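Glycine cleavage system H protein (PDB 3IFT) probably shuttles the methylamine group of glycine from the P protein to the T protein of the glycine cleavage system on a covalently bound lipoyl arm. Local coordinates at residues A[35-40]-A[108-113]. Sequence-based numbering, arbitrary orientation.
Sequences VGITDY and GWLLDI
Val35 pairs with both Leu110 and Leu111 in a classic beta bulge, where strand 32-37 meets strand 111-114 antiparallel in the larger sheet of this lipoyl-binding fold. Val35 O takes two N-H groups, from Leu110 N at 2.7 Å and from Leu111 N at 3.2 Å, both in its carbonyl plane. Val35 N closes the hydrogen-bonded pair on Leu111 O at 2.7 Å. The two side chains run side by side on one face, with Leu111 CD1 3.9 Å from Val35 CB. Branched valine suits a strand here: with CG1 anti to the backbone N (chi1 -177°), CG2 is set beside that N, where it meets Leu111 CD1 and Ile113 CD1. On this face Phe66 of strand 65-71, from the other sheet, covers Leu111 and Ile113. The extra residue of the bulge, Leu110, turns its side chain toward strand 32-37 and lays CG 3.7 Å from Gly36 CA. Bare Gly36 lets the backbone at Trp109 and Leu110 come close, since a side chain would start against Trp109 CA. Leu110 CD1 then reaches Ile37 CG2, and Val100 of helix 99-102 packs on both residues. Beyond Gly36 the two chains separate, and a water joins them, accepting from Ile37 N at 2.8 Å and lying 2.7 Å from Gly108 O, to which it can donate.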
ATOM      1  N   VAL A  35      -2.307  -1.023  -3.979  1.00  8.03           N
ATOM      2  CA  VAL A  35      -1.619  -0.842  -2.744  1.00  7.23           C
ATOM      3  C   VAL A  35      -1.770   0.573  -2.211  1.00  6.84           C
ATOM      4  O   VAL A  35      -1.683   1.564  -2.947  1.00  7.31           O
ATOM      5  CB  VAL A  35      -0.122  -1.162  -2.961  1.00  8.31           C
ATOM      6  CG1 VAL A  35       0.652  -1.057  -1.705  1.00  6.76           C
ATOM      7  CG2 VAL A  35       0.033  -2.584  -3.578  1.00  7.52           C
ATOM      8  N   GLY A  36      -1.976   0.661  -0.901  1.00  6.96           N
ATOM      9  CA  GLY A  36      -1.962   1.923  -0.201  1.00  6.69           C
ATOM     10  C   GLY A  36      -1.472   1.688   1.197  1.00  6.45           C
ATOM     11  O   GLY A  36      -0.960   0.606   1.552  1.00  6.04           O
ATOM     12  N   ILE A  37      -1.599   2.726   2.003  1.00  6.62           N
ATOM     13  CA  ILE A  37      -1.298   2.601   3.412  1.00  7.13           C
ATOM     14  C   ILE A  37      -2.585   2.555   4.178  1.00  6.39           C
ATOM     15  O   ILE A  37      -3.626   3.052   3.742  1.00  6.92           O
ATOM     16  CB  ILE A  37      -0.387   3.721   3.957  1.00  7.24           C
ATOM     17  CG1 ILE A  37      -0.992   5.118   3.722  1.00  6.26           C
ATOM     18  CG2 ILE A  37       1.011   3.606   3.359  1.00  7.39           C
ATOM     19  CD1 ILE A  37      -0.266   6.170   4.518  1.00  4.87           C
ATOM     20  N   THR A  38      -2.528   1.919   5.328  1.00  6.37           N
ATOM     21  CA  THR A  38      -3.736   1.702   6.099  1.00  6.27           C
ATOM     22  C   THR A  38      -4.230   3.000   6.749  1.00  5.41           C
ATOM     23  O   THR A  38      -3.533   3.984   6.814  1.00  3.28           O
ATOM     24  CB  THR A  38      -3.458   0.618   7.133  1.00  7.19           C
ATOM     25  OG1 THR A  38      -2.480   1.098   8.046  1.00  6.69           O
ATOM     26  CG2 THR A  38      -2.915  -0.642   6.390  1.00  5.94           C
ATOM     27  N   ASP A  39      -5.453   2.977   7.225  1.00  6.09           N
ATOM     28  CA  ASP A  39      -5.982   4.017   8.080  1.00  6.12           C
ATOM     29  C   ASP A  39      -5.103   4.323   9.265  1.00  5.90           C
ATOM     30  O   ASP A  39      -4.837   5.473   9.570  1.00  6.76           O
ATOM     31  CB  ASP A  39      -7.341   3.600   8.545  1.00  6.75           C
ATOM     32  CG  ASP A  39      -8.070   4.684   9.278  1.00  6.73           C
ATOM     33  OD1 ASP A  39      -7.756   5.862   9.068  1.00 11.57           O
ATOM     34  OD2 ASP A  39      -8.983   4.330  10.056  1.00  7.64           O
ATOM     35  N   TYR A  40      -4.616   3.279   9.918  1.00  6.71           N
ATOM     36  CA  TYR A  40      -3.707   3.430  11.026  1.00  6.10           C
ATOM     37  C   TYR A  40      -2.440   4.158  10.600  1.00  5.69           C
ATOM     38  O   TYR A  40      -2.020   5.059  11.270  1.00  5.60           O
ATOM     39  CB  TYR A  40      -3.342   2.052  11.555  1.00  6.61           C
ATOM     40  CG  TYR A  40      -2.164   2.044  12.472  1.00  5.30           C
ATOM     41  CD1 TYR A  40      -2.348   2.187  13.851  1.00  8.02           C
ATOM     42  CD2 TYR A  40      -0.880   1.884  11.994  1.00  7.73           C
ATOM     43  CE1 TYR A  40      -1.296   2.166  14.711  1.00  9.53           C
ATOM     44  CE2 TYR A  40       0.199   1.884  12.856  1.00  7.07           C
ATOM     45  CZ  TYR A  40      -0.024   1.988  14.228  1.00 10.29           C
ATOM     46  OH  TYR A  40       1.013   1.968  15.142  1.00  9.86           O
ATOM     47  N   GLY A 108      -7.194   7.390  -1.891  1.00  9.61           N
ATOM     48  CA  GLY A 108      -5.864   7.592  -1.403  1.00  9.76           C
ATOM     49  C   GLY A 108      -4.931   6.457  -1.726  1.00  9.57           C
ATOM     50  O   GLY A 108      -3.827   6.440  -1.229  1.00 10.00           O
ATOM     51  N   TRP A 109      -5.374   5.483  -2.519  1.00 10.25           N
ATOM     52  CA  TRP A 109      -4.498   4.401  -2.998  1.00 10.27           C
ATOM     53  C   TRP A 109      -3.214   4.964  -3.617  1.00 10.37           C
ATOM     54  O   TRP A 109      -3.163   6.092  -4.109  1.00 10.18           O
ATOM     55  CB  TRP A 109      -5.244   3.503  -4.002  1.00 10.30           C
ATOM     56  CG  TRP A 109      -5.542   4.207  -5.321  1.00 10.99           C
ATOM     57  CD1 TRP A 109      -6.570   5.048  -5.581  1.00 12.63           C
ATOM     58  CD2 TRP A 109      -4.780   4.123  -6.522  1.00 10.86           C
ATOM     59  NE1 TRP A 109      -6.498   5.497  -6.871  1.00 12.70           N
ATOM     60  CE2 TRP A 109      -5.405   4.941  -7.470  1.00 12.02           C
ATOM     61  CE3 TRP A 109      -3.624   3.422  -6.894  1.00  9.56           C
ATOM     62  CZ2 TRP A 109      -4.921   5.077  -8.783  1.00 12.29           C
ATOM     63  CZ3 TRP A 109      -3.138   3.580  -8.187  1.00  8.17           C
ATOM     64  CH2 TRP A 109      -3.795   4.372  -9.110  1.00 11.18           C
ATOM     65  N   LEU A 110      -2.137   4.204  -3.544  1.00 10.17           N
ATOM     66  CA  LEU A 110      -0.851   4.711  -4.007  1.00 10.58           C
ATOM     67  C   LEU A 110      -0.493   4.218  -5.390  1.00 10.80           C
ATOM     68  O   LEU A 110      -0.119   5.005  -6.242  1.00 10.81           O
ATOM     69  CB  LEU A 110       0.251   4.305  -3.037  1.00 10.23           C
ATOM     70  CG  LEU A 110      -0.083   4.777  -1.628  1.00 10.75           C
ATOM     71  CD1 LEU A 110       0.962   4.263  -0.734  1.00  7.59           C
ATOM     72  CD2 LEU A 110      -0.205   6.320  -1.527  1.00 12.46           C
ATOM     73  N   LEU A 111      -0.566   2.910  -5.580  1.00 11.39           N
ATOM     74  CA  LEU A 111      -0.075   2.293  -6.799  1.00 11.58           C
ATOM     75  C   LEU A 111      -0.604   0.896  -6.952  1.00 12.16           C
ATOM     76  O   LEU A 111      -1.159   0.310  -6.014  1.00 11.29           O
ATOM     77  CB  LEU A 111       1.458   2.260  -6.823  1.00 11.79           C
ATOM     78  CG  LEU A 111       2.261   1.470  -5.797  1.00 13.45           C
ATOM     79  CD1 LEU A 111       2.058  -0.025  -5.929  1.00 12.81           C
ATOM     80  CD2 LEU A 111       3.767   1.781  -5.993  1.00 15.95           C
ATOM     81  N   ASP A 112      -0.416   0.369  -8.153  1.00 11.95           N
ATOM     82  CA  ASP A 112      -0.793  -0.970  -8.465  1.00 12.86           C
ATOM     83  C   ASP A 112       0.458  -1.706  -8.812  1.00 12.85           C
ATOM     84  O   ASP A 112       1.371  -1.154  -9.423  1.00 12.76           O
ATOM     85  CB  ASP A 112      -1.694  -1.036  -9.688  1.00 12.73           C
ATOM     86  CG  ASP A 112      -3.036  -0.492  -9.448  1.00 14.74           C
ATOM     87  OD1 ASP A 112      -3.416  -0.219  -8.277  1.00 12.18           O
ATOM     88  OD2 ASP A 112      -3.724  -0.309 -10.461  1.00 17.73           O
ATOM     89  N   ILE A 113       0.489  -2.971  -8.457  1.00 13.40           N
ATOM     90  CA  ILE A 113       1.594  -3.811  -8.861  1.00 13.57           C
ATOM     91  C   ILE A 113       0.924  -4.870  -9.698  1.00 14.35           C
ATOM     92  O   ILE A 113      -0.130  -5.384  -9.351  1.00 13.82           O
ATOM     93  CB  ILE A 113       2.390  -4.393  -7.671  1.00 13.53           C
ATOM     94  CG1 ILE A 113       2.961  -3.238  -6.825  1.00 13.07           C
ATOM     95  CG2 ILE A 113       3.491  -5.322  -8.178  1.00 10.80           C
ATOM     96  CD1 ILE A 113       3.532  -3.638  -5.486  1.00  9.56           C
TER
HETATM   97  O   HOH W   1      -3.223   4.724   0.809  1.00  8.09           O